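Local structure of diaminopimelate decarboxylase (Aquifex aeolicus, 2P3E) at residues 124-129 with 197-202; 151-156 with 185-190; 295-300 with 363-368; 336-341 with 357-362. The protein probably catalyses the pyridoxal 5'-phosphate-dependent decarboxylation of meso-diaminopimelate to L-lysine, closing the diaminopimelate route of lysine biosynthesis. One frame throughout, in Å; residues are numbered along the deposited sequence.

Contact 1. Residues 124-129 with 197-202; sequences ILMFNV and EIVGIH
In the interior of the TIM barrel that forms the pyridoxal-binding domain, Asn128 and His202 stack an amide on an imidazole. Their strands, 126-129 and 196-202, are not neighbours: strand 149-156 runs between them, and the two side chains meet over its small residue Ala152. The planes of amide and ring are only 6° apart, with Asn128 ND2 lying over the centre of the imidazole and 3.6 Å from His202 CG. Asn128 OD1 reaches back toward the root of the same side chain, 3.3 Å from His202 CB. Two residues earlier, Met126 carries its CG anti to the backbone N (chi1 -169°), which extends the chain across to the other strand. There its sulphur packs on two residues: Met126 SD is 3.8 Å from Val199 CG2 and 3.9 Å from Gly200 CA, glycine letting the thioether settle against the backbone. His202 NE2 is hydrogen-bonded to Glu279, probably a cofactor ligand as in relatives, and Asn128 ND2 bonds weakly to Asp240. Asn128 OD1 and His202 ND1 are buried and have no polar partner in the model. The contact therefore works through stacking and dispersion, and the amide probably helps fix the rotation of the imidazole that bonds Glu279.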
loop_
_atom_site.group_PDB
_atom_site.type_symbol
_atom_site.label_atom_id
_atom_site.label_comp_id
_atom_site.label_asym_id
_atom_site.label_seq_id
_atom_site.Cartn_x
_atom_site.Cartn_y
_atom_site.Cartn_z
ATOM N N ILE B 124 -9.798 25.214 13.243
ATOM C CA ILE B 124 -9.977 25.007 11.795
ATOM C C ILE B 124 -11.338 25.580 11.382
ATOM O O ILE B 124 -12.190 25.813 12.248
ATOM C CB ILE B 124 -9.838 23.516 11.383
ATOM C CG1 ILE B 124 -10.911 22.659 12.065
ATOM C CG2 ILE B 124 -8.414 23.009 11.674
ATOM C CD1 ILE B 124 -11.137 21.309 11.402
ATOM N N LEU B 125 -11.532 25.809 10.083
ATOM C CA LEU B 125 -12.748 26.442 9.571
ATOM C C LEU B 125 -13.997 25.638 9.940
ATOM O O LEU B 125 -14.977 26.188 10.472
ATOM C CB LEU B 125 -12.654 26.653 8.051
ATOM C CG LEU B 125 -13.815 27.382 7.366
ATOM C CD1 LEU B 125 -14.021 28.822 7.926
ATOM C CD2 LEU B 125 -13.590 27.427 5.861
ATOM N N MET B 126 -13.935 24.329 9.702
ATOM C CA MET B 126 -15.105 23.494 9.802
ATOM C C MET B 126 -14.752 22.007 9.880
ATOM O O MET B 126 -13.912 21.527 9.120
ATOM C CB MET B 126 -15.955 23.752 8.558
ATOM C CG MET B 126 -17.339 23.187 8.547
ATOM S SD MET B 126 -18.242 24.024 7.239
ATOM C CE MET B 126 -17.796 23.131 5.739
ATOM N N PHE B 127 -15.412 21.303 10.800
ATOM C CA PHE B 127 -15.461 19.840 10.808
ATOM C C PHE B 127 -16.649 19.348 9.971
ATOM O O PHE B 127 -17.814 19.736 10.216
ATOM C CB PHE B 127 -15.622 19.311 12.232
ATOM C CG PHE B 127 -14.429 19.543 13.107
ATOM C CD1 PHE B 127 -13.434 18.575 13.223
ATOM C CD2 PHE B 127 -14.282 20.752 13.794
ATOM C CE1 PHE B 127 -12.312 18.806 14.036
ATOM C CE2 PHE B 127 -13.167 20.990 14.610
ATOM C CZ PHE B 127 -12.190 20.016 14.733
ATOM N N ASN B 128 -16.361 18.514 8.976
ATOM C CA ASN B 128 -17.407 17.816 8.232
ATOM C C ASN B 128 -17.698 16.491 8.913
ATOM O O ASN B 128 -16.944 15.514 8.786
ATOM C CB ASN B 128 -17.037 17.656 6.746
ATOM C CG ASN B 128 -16.956 18.988 6.033
ATOM O OD1 ASN B 128 -17.772 19.886 6.282
ATOM N ND2 ASN B 128 -15.985 19.131 5.143
ATOM N N VAL B 129 -18.810 16.486 9.648
ATOM C CA VAL B 129 -19.118 15.458 10.601
ATOM C C VAL B 129 -19.786 14.259 9.940
ATOM O O VAL B 129 -20.711 14.399 9.121
ATOM C CB VAL B 129 -19.957 16.018 11.801
ATOM C CG1 VAL B 129 -20.377 14.918 12.717
ATOM C CG2 VAL B 129 -19.133 17.038 12.605
ATOM N N GLU B 197 -20.699 24.988 16.981
ATOM C CA GLU B 197 -21.311 26.049 16.218
ATOM C C GLU B 197 -21.606 25.507 14.815
ATOM O O GLU B 197 -20.675 25.204 14.037
ATOM C CB GLU B 197 -20.349 27.226 16.150
ATOM C CG GLU B 197 -20.913 28.446 15.461
ATOM C CD GLU B 197 -19.880 29.543 15.316
ATOM O OE1 GLU B 197 -18.821 29.460 15.996
ATOM O OE2 GLU B 197 -20.129 30.482 14.521
ATOM N N ILE B 198 -22.893 25.382 14.500
ATOM C CA ILE B 198 -23.332 24.908 13.181
ATOM C C ILE B 198 -23.139 25.984 12.125
ATOM O O ILE B 198 -23.793 27.030 12.181
ATOM C CB ILE B 198 -24.819 24.497 13.212
ATOM C CG1 ILE B 198 -25.013 23.348 14.201
ATOM C CG2 ILE B 198 -25.316 24.147 11.794
ATOM C CD1 ILE B 198 -26.477 23.098 14.581
ATOM N N VAL B 199 -22.243 25.739 11.173
ATOM C CA VAL B 199 -21.896 26.745 10.150
ATOM C C VAL B 199 -22.008 26.262 8.696
ATOM O O VAL B 199 -21.914 27.068 7.764
ATOM C CB VAL B 199 -20.459 27.337 10.330
ATOM C CG1 VAL B 199 -20.296 28.040 11.704
ATOM C CG2 VAL B 199 -19.386 26.267 10.137
ATOM N N GLY B 200 -22.182 24.963 8.496
ATOM C CA GLY B 200 -22.122 24.448 7.140
ATOM C C GLY B 200 -22.962 23.249 6.795
ATOM O O GLY B 200 -23.608 22.647 7.652
ATOM N N ILE B 201 -22.935 22.920 5.505
ATOM C CA ILE B 201 -23.462 21.665 4.971
ATOM C C ILE B 201 -22.372 21.133 4.059
ATOM O O ILE B 201 -21.723 21.913 3.357
ATOM C CB ILE B 201 -24.753 21.866 4.112
ATOM C CG1 ILE B 201 -25.864 22.534 4.931
ATOM C CG2 ILE B 201 -25.193 20.526 3.454
ATOM C CD1 ILE B 201 -27.023 23.053 4.092
ATOM N N HIS B 202 -22.168 19.820 4.074
ATOM C CA HIS B 202 -21.138 19.209 3.229
ATOM C C HIS B 202 -21.724 18.071 2.399
ATOM O O HIS B 202 -22.535 17.277 2.899
ATOM C CB HIS B 202 -19.976 18.682 4.089
ATOM C CG HIS B 202 -18.905 17.971 3.308
ATOM N ND1 HIS B 202 -18.458 16.697 3.503
ATOM C CD2 HIS B 202 -18.156 18.478 2.281
ATOM C CE1 HIS B 202 -17.474 16.448 2.605
ATOM N NE2 HIS B 202 -17.291 17.530 1.867
#

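Contact 2. Residues 151-156 with 185-190; sequences IAIRVN and KEYEYA
Helix 185-190 packs nearly antiparallel on strand 151-156, their axes 9.4 Å apart and their directions at 160°. Tyr187 and Ile153 carry most of the contact. The phenol points its hydroxyl into the strand, where Tyr187 OH accepts from Ile153 N at 3.1 Å with an N-H...O angle of 161°. The same hydroxyl bonds to Gly200 O on the adjacent strand 196-202; since a carbonyl can only accept, the hydroxyl donates there while accepting from Ile153 N, and one oxygen ties two strand backbones together and satisfies a buried N-H. Ile153 lies over one face of the ring: with CG1 anti to the carbonyl carbon (chi1 -60°), that methylene forms a CH-pi contact, Ile153 CG1 standing 3.7 Å from the Tyr187 ring centroid. Ile153 CB is also close to the rim, 3.5 Å from Tyr187 CE1. A phenylalanine here would probably keep the ring packing but leave Ile153 N and Gly200 O without their shared mate. Beyond the ring, the aliphatic end of Ile153 touches a carboxylate, Ile153 CD1 being 3.8 Å from Glu186 OE1. One helical turn on from Glu186, Ala190 CB meets Ile151 CD1 at 3.7 Å. Strand 149-156, helix 183-191 and strand 196-202 together make a beta-alpha-beta crossover, the building unit of the TIM barrel, with this helix clasped against the outside of the barrel wall.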
loop_
_atom_site.group_PDB
_atom_site.type_symbol
_atom_site.label_atom_id
_atom_site.label_comp_id
_atom_site.label_asym_id
_atom_site.label_seq_id
_atom_site.Cartn_x
_atom_site.Cartn_y
_atom_site.Cartn_z
ATOM N N ILE B 151 -19.077 23.202 12.814
ATOM C CA ILE B 151 -19.444 21.965 12.133
ATOM C C ILE B 151 -20.343 22.118 10.892
ATOM O O ILE B 151 -21.118 23.088 10.743
ATOM C CB ILE B 151 -20.123 20.948 13.105
ATOM C CG1 ILE B 151 -21.466 21.504 13.582
ATOM C CG2 ILE B 151 -19.186 20.578 14.290
ATOM C CD1 ILE B 151 -22.475 20.415 13.941
ATOM N N ALA B 152 -20.214 21.119 10.020
ATOM C CA ALA B 152 -21.170 20.830 8.965
ATOM C C ALA B 152 -21.525 19.366 9.094
ATOM O O ALA B 152 -20.719 18.568 9.575
ATOM C CB ALA B 152 -20.543 21.087 7.609
ATOM N N ILE B 153 -22.716 18.990 8.642
ATOM C CA ILE B 153 -23.045 17.570 8.528
ATOM C C ILE B 153 -22.736 17.123 7.096
ATOM O O ILE B 153 -23.106 17.813 6.130
ATOM C CB ILE B 153 -24.545 17.266 8.884
ATOM C CG1 ILE B 153 -24.880 17.688 10.330
ATOM C CG2 ILE B 153 -24.883 15.770 8.666
ATOM C CD1 ILE B 153 -24.016 17.061 11.378
ATOM N N ARG B 154 -22.059 15.977 6.966
ATOM C CA ARG B 154 -21.887 15.384 5.651
ATOM C C ARG B 154 -23.167 14.687 5.216
ATOM O O ARG B 154 -23.586 13.707 5.840
ATOM C CB ARG B 154 -20.735 14.382 5.586
ATOM C CG ARG B 154 -20.536 13.960 4.119
ATOM C CD ARG B 154 -19.568 12.839 3.970
ATOM N NE ARG B 154 -19.438 12.382 2.579
ATOM C CZ ARG B 154 -18.358 11.758 2.115
ATOM N NH1 ARG B 154 -17.326 11.529 2.923
ATOM N NH2 ARG B 154 -18.303 11.362 0.851
ATOM N N VAL B 155 -23.763 15.187 4.136
ATOM C CA VAL B 155 -25.024 14.655 3.632
ATOM C C VAL B 155 -24.817 13.911 2.322
ATOM O O VAL B 155 -23.970 14.311 1.509
ATOM C CB VAL B 155 -26.132 15.767 3.508
ATOM C CG1 VAL B 155 -26.282 16.543 4.833
ATOM C CG2 VAL B 155 -25.841 16.736 2.386
ATOM N N ASN B 156 -25.553 12.804 2.162
ATOM C CA ASN B 156 -25.578 12.013 0.938
ATOM C C ASN B 156 -26.850 12.352 0.162
ATOM O O ASN B 156 -27.934 11.891 0.518
ATOM C CB ASN B 156 -25.592 10.516 1.267
ATOM C CG ASN B 156 -24.372 10.068 2.032
ATOM O OD1 ASN B 156 -23.316 10.727 2.008
ATOM N ND2 ASN B 156 -24.498 8.939 2.722
ATOM N N LYS B 185 -32.535 16.047 11.172
ATOM C CA LYS B 185 -32.560 15.503 12.535
ATOM C C LYS B 185 -31.217 15.626 13.246
ATOM O O LYS B 185 -31.168 15.898 14.448
ATOM C CB LYS B 185 -33.020 14.038 12.537
ATOM C CG LYS B 185 -34.537 13.863 12.381
ATOM C CD LYS B 185 -34.944 12.401 12.552
ATOM C CE LYS B 185 -35.009 11.660 11.208
ATOM N NZ LYS B 185 -35.454 10.242 11.394
ATOM N N GLU B 186 -30.127 15.428 12.507
ATOM C CA GLU B 186 -28.802 15.654 13.066
ATOM C C GLU B 186 -28.495 17.125 13.319
ATOM O O GLU B 186 -27.786 17.438 14.264
ATOM C CB GLU B 186 -27.706 15.003 12.203
ATOM C CG GLU B 186 -27.521 13.519 12.512
ATOM C CD GLU B 186 -26.342 12.912 11.788
ATOM O OE1 GLU B 186 -25.206 13.443 11.890
ATOM O OE2 GLU B 186 -26.556 11.882 11.111
ATOM N N TYR B 187 -28.999 18.016 12.465
ATOM C CA TYR B 187 -28.819 19.458 12.662
ATOM C C TYR B 187 -29.576 19.934 13.907
ATOM O O TYR B 187 -29.068 20.741 14.695
ATOM C CB TYR B 187 -29.264 20.247 11.423
ATOM C CG TYR B 187 -28.180 20.346 10.377
ATOM C CD1 TYR B 187 -28.156 19.481 9.283
ATOM C CD2 TYR B 187 -27.161 21.286 10.502
ATOM C CE1 TYR B 187 -27.143 19.557 8.329
ATOM C CE2 TYR B 187 -26.140 21.376 9.550
ATOM C CZ TYR B 187 -26.133 20.504 8.479
ATOM O OH TYR B 187 -25.128 20.591 7.546
ATOM N N GLU B 188 -30.782 19.401 14.081
ATOM C CA GLU B 188 -31.574 19.669 15.286
ATOM C C GLU B 188 -30.872 19.174 16.549
ATOM O O GLU B 188 -30.803 19.893 17.540
ATOM C CB GLU B 188 -32.979 19.070 15.162
ATOM C CG GLU B 188 -33.890 19.823 14.162
ATOM C CD GLU B 188 -34.195 21.267 14.582
ATOM O OE1 GLU B 188 -33.958 21.611 15.770
ATOM O OE2 GLU B 188 -34.675 22.061 13.719
ATOM N N TYR B 189 -30.320 17.967 16.483
ATOM C CA TYR B 189 -29.561 17.391 17.577
ATOM C C TYR B 189 -28.329 18.240 17.906
ATOM O O TYR B 189 -28.085 18.577 19.075
ATOM C CB TYR B 189 -29.166 15.942 17.261
ATOM C CG TYR B 189 -28.410 15.278 18.394
ATOM C CD1 TYR B 189 -29.095 14.695 19.465
ATOM C CD2 TYR B 189 -27.005 15.254 18.414
ATOM C CE1 TYR B 189 -28.409 14.100 20.514
ATOM C CE2 TYR B 189 -26.312 14.659 19.452
ATOM C CZ TYR B 189 -27.024 14.092 20.508
ATOM O OH TYR B 189 -26.355 13.503 21.557
ATOM N N ALA B 190 -27.575 18.610 16.867
ATOM C CA ALA B 190 -26.369 19.413 17.032
ATOM C C ALA B 190 -26.628 20.819 17.587
ATOM O O ALA B 190 -25.756 21.398 18.230
ATOM C CB ALA B 190 -25.592 19.491 15.703
#

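Contact 3. Residues 295-300 with 363-368; sequences VQFLKD and VQRGEY
Val295 N donates to Glu367 O over 2.9 Å, almost straight at 171°, and Val295 O takes Gly366 N at 2.9 Å. This pair of bonds fastens strand 289-301 to a type II beta turn running from Gln364 to Glu367. The turn is braced from within by Gln364 N, which meets Glu367 OE2 from above the carboxylate plane at 2.7 Å. Arg365 reaches across to the strand, CG anti to its own N (chi1 171°), and brings Gln296 O to the edge of its guanidinium; the bond from Arg365 NE is 2.8 Å long but bent and weak. Water 1 links Arg365 NH2 to Gln296 OE1, while NH2 also forms a salt bridge with Glu113 of the second subunit; Gln296 NE2 is hydrogen-bonded to Gln294 O. A leucine in its place would probably strand that glutamate without its counter-charge and release water 1 from one anchor of Arg365. Leu298 sets both methyls against Val363 O, Leu298 CD1 at 3.5 Å, and Val295 CG2 packs on Val363 CG2 at 3.9 Å. Gln296 and Phe297 form a classic beta bulge opposite Ile308. Backbone bonds thus fix the turn, and the arginine it presents is spent mainly on the dimer interface.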
loop_
_atom_site.group_PDB
_atom_site.type_symbol
_atom_site.label_atom_id
_atom_site.label_comp_id
_atom_site.label_asym_id
_atom_site.label_seq_id
_atom_site.Cartn_x
_atom_site.Cartn_y
_atom_site.Cartn_z
ATOM N N VAL B 295 13.342 -0.270 -17.787
ATOM C CA VAL B 295 13.197 -1.663 -18.185
ATOM C C VAL B 295 14.416 -2.474 -17.715
ATOM O O VAL B 295 15.565 -2.103 -17.986
ATOM C CB VAL B 295 13.013 -1.807 -19.732
ATOM C CG1 VAL B 295 12.927 -3.297 -20.118
ATOM C CG2 VAL B 295 11.773 -1.033 -20.223
ATOM N N GLN B 296 14.149 -3.557 -16.985
ATOM C CA GLN B 296 15.175 -4.430 -16.432
ATOM C C GLN B 296 15.317 -5.682 -17.284
ATOM O O GLN B 296 16.432 -6.035 -17.666
ATOM C CB GLN B 296 14.843 -4.806 -14.985
ATOM C CG GLN B 296 14.696 -3.618 -14.046
ATOM C CD GLN B 296 15.895 -2.686 -14.067
ATOM O OE1 GLN B 296 17.029 -3.105 -13.817
ATOM N NE2 GLN B 296 15.653 -1.414 -14.373
ATOM N N PHE B 297 14.194 -6.337 -17.599
ATOM C CA PHE B 297 14.216 -7.575 -18.389
ATOM C C PHE B 297 13.051 -7.638 -19.374
ATOM O O PHE B 297 11.972 -7.090 -19.110
ATOM C CB PHE B 297 14.144 -8.823 -17.495
ATOM C CG PHE B 297 15.197 -8.876 -16.431
ATOM C CD1 PHE B 297 16.498 -9.249 -16.734
ATOM C CD2 PHE B 297 14.881 -8.546 -15.121
ATOM C CE1 PHE B 297 17.485 -9.285 -15.728
ATOM C CE2 PHE B 297 15.853 -8.588 -14.118
ATOM C CZ PHE B 297 17.157 -8.963 -14.429
ATOM N N LEU B 298 13.286 -8.312 -20.503
ATOM C CA LEU B 298 12.214 -8.803 -21.379
ATOM C C LEU B 298 12.155 -10.313 -21.240
ATOM O O LEU B 298 13.194 -10.973 -21.145
ATOM C CB LEU B 298 12.464 -8.439 -22.849
ATOM C CG LEU B 298 12.720 -6.966 -23.188
ATOM C CD1 LEU B 298 13.086 -6.828 -24.668
ATOM C CD2 LEU B 298 11.516 -6.066 -22.853
ATOM N N LYS B 299 10.939 -10.849 -21.225
ATOM C CA LYS B 299 10.706 -12.271 -21.020
ATOM C C LYS B 299 9.449 -12.678 -21.795
ATOM O O LYS B 299 8.389 -12.047 -21.655
ATOM C CB LYS B 299 10.516 -12.557 -19.523
ATOM C CG LYS B 299 9.816 -13.842 -19.200
ATOM C CD LYS B 299 9.829 -14.133 -17.729
ATOM C CE LYS B 299 9.349 -15.559 -17.477
ATOM N NZ LYS B 299 9.391 -15.901 -16.006
ATOM N N ASP B 300 9.571 -13.727 -22.607
ATOM C CA ASP B 300 8.407 -14.326 -23.269
ATOM C C ASP B 300 8.027 -15.641 -22.604
ATOM O O ASP B 300 8.874 -16.482 -22.284
ATOM C CB ASP B 300 8.643 -14.529 -24.780
ATOM C CG ASP B 300 8.875 -13.224 -25.519
ATOM O OD1 ASP B 300 8.149 -12.246 -25.282
ATOM O OD2 ASP B 300 9.788 -13.160 -26.366
ATOM N N VAL B 363 10.588 -1.970 -26.511
ATOM C CA VAL B 363 11.615 -1.285 -25.724
ATOM C C VAL B 363 12.616 -2.316 -25.240
ATOM O O VAL B 363 12.284 -3.489 -25.121
ATOM C CB VAL B 363 11.014 -0.514 -24.514
ATOM C CG1 VAL B 363 10.328 0.781 -24.988
ATOM C CG2 VAL B 363 10.051 -1.411 -23.700
ATOM N N GLN B 364 13.845 -1.890 -24.973
ATOM C CA GLN B 364 14.881 -2.823 -24.539
ATOM C C GLN B 364 15.337 -2.546 -23.106
ATOM O O GLN B 364 15.040 -1.484 -22.549
ATOM C CB GLN B 364 16.070 -2.788 -25.510
ATOM C CG GLN B 364 15.720 -3.271 -26.962
ATOM C CD GLN B 364 15.151 -4.695 -27.019
ATOM O OE1 GLN B 364 15.839 -5.668 -26.697
ATOM N NE2 GLN B 364 13.881 -4.818 -27.430
ATOM N N ARG B 365 16.072 -3.505 -22.539
ATOM C CA ARG B 365 16.677 -3.356 -21.228
ATOM C C ARG B 365 17.474 -2.043 -21.177
ATOM O O ARG B 365 18.240 -1.747 -22.096
ATOM C CB ARG B 365 17.582 -4.565 -20.923
ATOM C CG ARG B 365 18.428 -4.411 -19.658
ATOM C CD ARG B 365 18.942 -5.767 -19.114
ATOM N NE ARG B 365 19.221 -5.704 -17.662
ATOM C CZ ARG B 365 20.411 -5.387 -17.175
ATOM N NH1 ARG B 365 21.383 -5.114 -18.024
ATOM N NH2 ARG B 365 20.643 -5.347 -15.872
ATOM N N GLY B 366 17.254 -1.250 -20.127
ATOM C CA GLY B 366 17.970 0.012 -19.934
ATOM C C GLY B 366 17.168 1.237 -20.374
ATOM O O GLY B 366 17.431 2.359 -19.925
ATOM N N GLU B 367 16.191 1.031 -21.258
ATOM C CA GLU B 367 15.337 2.133 -21.713
ATOM C C GLU B 367 14.354 2.534 -20.620
ATOM O O GLU B 367 14.017 1.718 -19.772
ATOM C CB GLU B 367 14.526 1.725 -22.933
ATOM C CG GLU B 367 15.272 1.787 -24.233
ATOM C CD GLU B 367 14.331 1.600 -25.399
ATOM O OE1 GLU B 367 13.501 2.503 -25.684
ATOM O OE2 GLU B 367 14.423 0.539 -26.020
ATOM N N TYR B 368 13.876 3.777 -20.678
ATOM C CA TYR B 368 12.905 4.280 -19.702
ATOM C C TYR B 368 11.492 4.395 -20.278
ATOM O O TYR B 368 11.325 4.707 -21.472
ATOM C CB TYR B 368 13.342 5.651 -19.171
ATOM C CG TYR B 368 14.745 5.673 -18.626
ATOM C CD1 TYR B 368 15.028 5.161 -17.356
ATOM C CD2 TYR B 368 15.803 6.202 -19.389
ATOM C CE1 TYR B 368 16.345 5.181 -16.853
ATOM C CE2 TYR B 368 17.118 6.219 -18.898
ATOM C CZ TYR B 368 17.374 5.714 -17.640
ATOM O OH TYR B 368 18.653 5.745 -17.132
HETATM O O HOH W 1 18.577 -5.599 -14.106
#

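Contact 4. Residues 336-341 with 357-362; sequences RKKVVA and DREIEE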
loop_
_atom_site.group_PDB
_atom_site.type_symbol
_atom_site.label_atom_id
_atom_site.label_comp_id
_atom_site.label_asym_id
_atom_site.label_seq_id
_atom_site.Cartn_x
_atom_site.Cartn_y
_atom_site.Cartn_z
ATOM N N ARG B 336 9.904 2.001 -34.136
ATOM C CA ARG B 336 9.965 0.559 -34.041
ATOM C C ARG B 336 8.543 0.008 -34.115
ATOM O O ARG B 336 7.568 0.760 -33.999
ATOM C CB ARG B 336 10.593 0.149 -32.710
ATOM C CG ARG B 336 12.031 0.561 -32.539
ATOM C CD ARG B 336 12.439 0.411 -31.098
ATOM N NE ARG B 336 11.816 1.415 -30.233
ATOM C CZ ARG B 336 12.154 1.607 -28.959
ATOM N NH1 ARG B 336 13.099 0.849 -28.402
ATOM N NH2 ARG B 336 11.549 2.543 -28.241
ATOM N N LYS B 337 8.438 -1.302 -34.308
ATOM C CA LYS B 337 7.162 -2.013 -34.235
ATOM C C LYS B 337 6.599 -1.930 -32.797
ATOM O O LYS B 337 7.355 -1.827 -31.817
ATOM C CB LYS B 337 7.382 -3.474 -34.643
ATOM C CG LYS B 337 6.129 -4.335 -34.802
ATOM C CD LYS B 337 6.508 -5.788 -35.103
ATOM C CE LYS B 337 7.200 -6.442 -33.909
ATOM N NZ LYS B 337 7.999 -7.672 -34.244
ATOM N N LYS B 338 5.277 -1.946 -32.683
ATOM C CA LYS B 338 4.631 -2.029 -31.376
ATOM C C LYS B 338 4.329 -3.484 -31.045
ATOM O O LYS B 338 4.095 -4.308 -31.947
ATOM C CB LYS B 338 3.353 -1.192 -31.347
ATOM C CG LYS B 338 3.589 0.323 -31.356
ATOM C CD LYS B 338 2.342 1.033 -30.861
ATOM C CE LYS B 338 2.513 2.534 -30.760
ATOM N NZ LYS B 338 1.356 3.108 -30.006
ATOM N N VAL B 339 4.357 -3.815 -29.759
ATOM C CA VAL B 339 4.003 -5.152 -29.307
ATOM C C VAL B 339 2.937 -5.058 -28.228
ATOM O O VAL B 339 2.796 -4.024 -27.571
ATOM C CB VAL B 339 5.227 -5.952 -28.757
ATOM C CG1 VAL B 339 6.154 -6.355 -29.895
ATOM C CG2 VAL B 339 5.982 -5.149 -27.650
ATOM N N VAL B 340 2.198 -6.147 -28.048
ATOM C CA VAL B 340 1.274 -6.266 -26.938
ATOM C C VAL B 340 2.045 -6.939 -25.812
ATOM O O VAL B 340 2.604 -8.024 -26.004
ATOM C CB VAL B 340 0.032 -7.090 -27.311
ATOM C CG1 VAL B 340 -0.879 -7.253 -26.106
ATOM C CG2 VAL B 340 -0.698 -6.431 -28.453
ATOM N N ALA B 341 2.079 -6.281 -24.653
ATOM C CA ALA B 341 2.892 -6.733 -23.528
ATOM C C ALA B 341 2.199 -6.522 -22.191
ATOM O O ALA B 341 1.322 -5.654 -22.060
ATOM C CB ALA B 341 4.245 -6.002 -23.535
ATOM N N ASP B 357 -1.684 -6.621 -21.275
ATOM C CA ASP B 357 -2.107 -6.740 -22.688
ATOM C C ASP B 357 -2.138 -5.368 -23.366
ATOM O O ASP B 357 -3.118 -5.013 -24.052
ATOM C CB ASP B 357 -3.491 -7.397 -22.773
ATOM C CG ASP B 357 -3.477 -8.858 -22.375
ATOM O OD1 ASP B 357 -2.455 -9.547 -22.590
ATOM O OD2 ASP B 357 -4.497 -9.321 -21.837
ATOM N N ARG B 358 -1.070 -4.589 -23.170
ATOM C CA ARG B 358 -1.029 -3.220 -23.641
ATOM C C ARG B 358 -0.111 -3.068 -24.841
ATOM O O ARG B 358 1.003 -3.624 -24.864
ATOM C CB ARG B 358 -0.571 -2.279 -22.519
ATOM C CG ARG B 358 -0.625 -0.797 -22.871
ATOM C CD ARG B 358 -2.055 -0.192 -22.793
ATOM N NE ARG B 358 -2.695 -0.433 -21.490
ATOM C CZ ARG B 358 -2.456 0.284 -20.393
ATOM N NH1 ARG B 358 -1.613 1.313 -20.434
ATOM N NH2 ARG B 358 -3.064 -0.017 -19.240
ATOM N N GLU B 359 -0.567 -2.284 -25.815
ATOM C CA GLU B 359 0.240 -1.942 -26.979
ATOM C C GLU B 359 1.295 -0.916 -26.590
ATOM O O GLU B 359 0.992 0.104 -25.950
ATOM C CB GLU B 359 -0.637 -1.378 -28.100
ATOM C CG GLU B 359 -1.384 -2.453 -28.890
ATOM C CD GLU B 359 -0.518 -3.173 -29.923
ATOM O OE1 GLU B 359 0.723 -2.950 -29.976
ATOM O OE2 GLU B 359 -1.095 -3.979 -30.688
ATOM N N ILE B 360 2.533 -1.210 -26.962
ATOM C CA ILE B 360 3.652 -0.333 -26.671
ATOM C C ILE B 360 4.783 -0.601 -27.655
ATOM O O ILE B 360 4.977 -1.735 -28.092
ATOM C CB ILE B 360 4.164 -0.526 -25.215
ATOM C CG1 ILE B 360 5.137 0.596 -24.832
ATOM C CG2 ILE B 360 4.773 -1.922 -25.019
ATOM C CD1 ILE B 360 5.529 0.592 -23.344
ATOM N N GLU B 361 5.499 0.460 -28.009
ATOM C CA GLU B 361 6.717 0.370 -28.806
ATOM C C GLU B 361 7.622 -0.648 -28.142
ATOM O O GLU B 361 7.719 -0.696 -26.898
ATOM C CB GLU B 361 7.390 1.730 -28.813
ATOM C CG GLU B 361 8.056 2.120 -30.095
ATOM C CD GLU B 361 8.521 3.566 -30.081
ATOM O OE1 GLU B 361 7.678 4.491 -29.963
ATOM O OE2 GLU B 361 9.739 3.772 -30.197
ATOM N N GLU B 362 8.244 -1.497 -28.958
ATOM C CA GLU B 362 9.221 -2.440 -28.460
ATOM C C GLU B 362 10.281 -1.603 -27.748
ATOM O O GLU B 362 10.757 -0.600 -28.303
ATOM C CB GLU B 362 9.853 -3.241 -29.608
ATOM C CG GLU B 362 8.972 -4.347 -30.145
ATOM C CD GLU B 362 9.634 -5.162 -31.248
ATOM O OE1 GLU B 362 10.548 -4.648 -31.924
ATOM O OE2 GLU B 362 9.231 -6.326 -31.432
HETATM O O HOH W 2 1.219 -4.794 -31.932
#
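The guanidinium of Arg336 and the carboxylate of Glu361 stand steeply to each other, their planes 76° apart, in a side-on salt bridge. Both Arg336 NE, at 3.1 Å, and Arg336 NH2, at 2.9 Å, grip the single oxygen Glu361 OE2, which lies in the guanidinium plane; OE2 receives NE on its anti lone pair, whereas NH2 reaches it from above the carboxylate plane. A bend at chi3 (-71°) brings the NE/NH2 edge of the group round to that oxygen. Lys334 N adds a further bond to OE2, and Arg336 NH1 pairs with Glu367. Lys337 and Glu362 cross obliquely in a looser salt bridge, Lys337 NZ to Glu362 OE2 3.4 Å. The aliphatic part of Glu362 crosses Val339 at roughly a right angle, with Glu362 CG 3.5 Å from Val339 CG1. Glu359 bends at chi2 and swings its carboxylate toward strand 338-341, placing Glu359 OE2 3.3 Å from Val340 CG2. The strands themselves form an antiparallel ladder, with Val339-Ile360 and Ala341-Arg358 as hydrogen-bonded pairs; Asp357 and Arg358, both facing Ala341, make a G1 beta bulge. Val339, Ala341 and Ile360 share one face, where Val339 and Ala341 touch His305, and Ala341 and Ile360 touch Ile307, of the adjoining strand 304-309. Strand 338-344 pairs in parallel with 304-309 and antiparallel with 358-361, while Ile360 also touches Ile328 of strand 328-330.

How the contacts relate
Contacts 1 and 2 are buried in the TIM barrel and share its wall: strand 196-202 and strand 149-156 are neighbours, and Tyr187 OH of contact 2 bonds to Gly200 O of contact 1. One looks into the barrel toward the cofactor site, the other faces outward to a helix; both use a ring face and apolar contacts, but only contact 2 adds a hydrogen bond between its segments. Contacts 3 and 4 lie in the mixed-sheet domain, their centres 51 to 55 Å from those of the other two, partly exposed, and are held by backbone bonds and charges. A salt bridge between Glu367 and Arg336 joins them. Contact 3 reaches the second subunit, whereas no other protein chain touches contact 4.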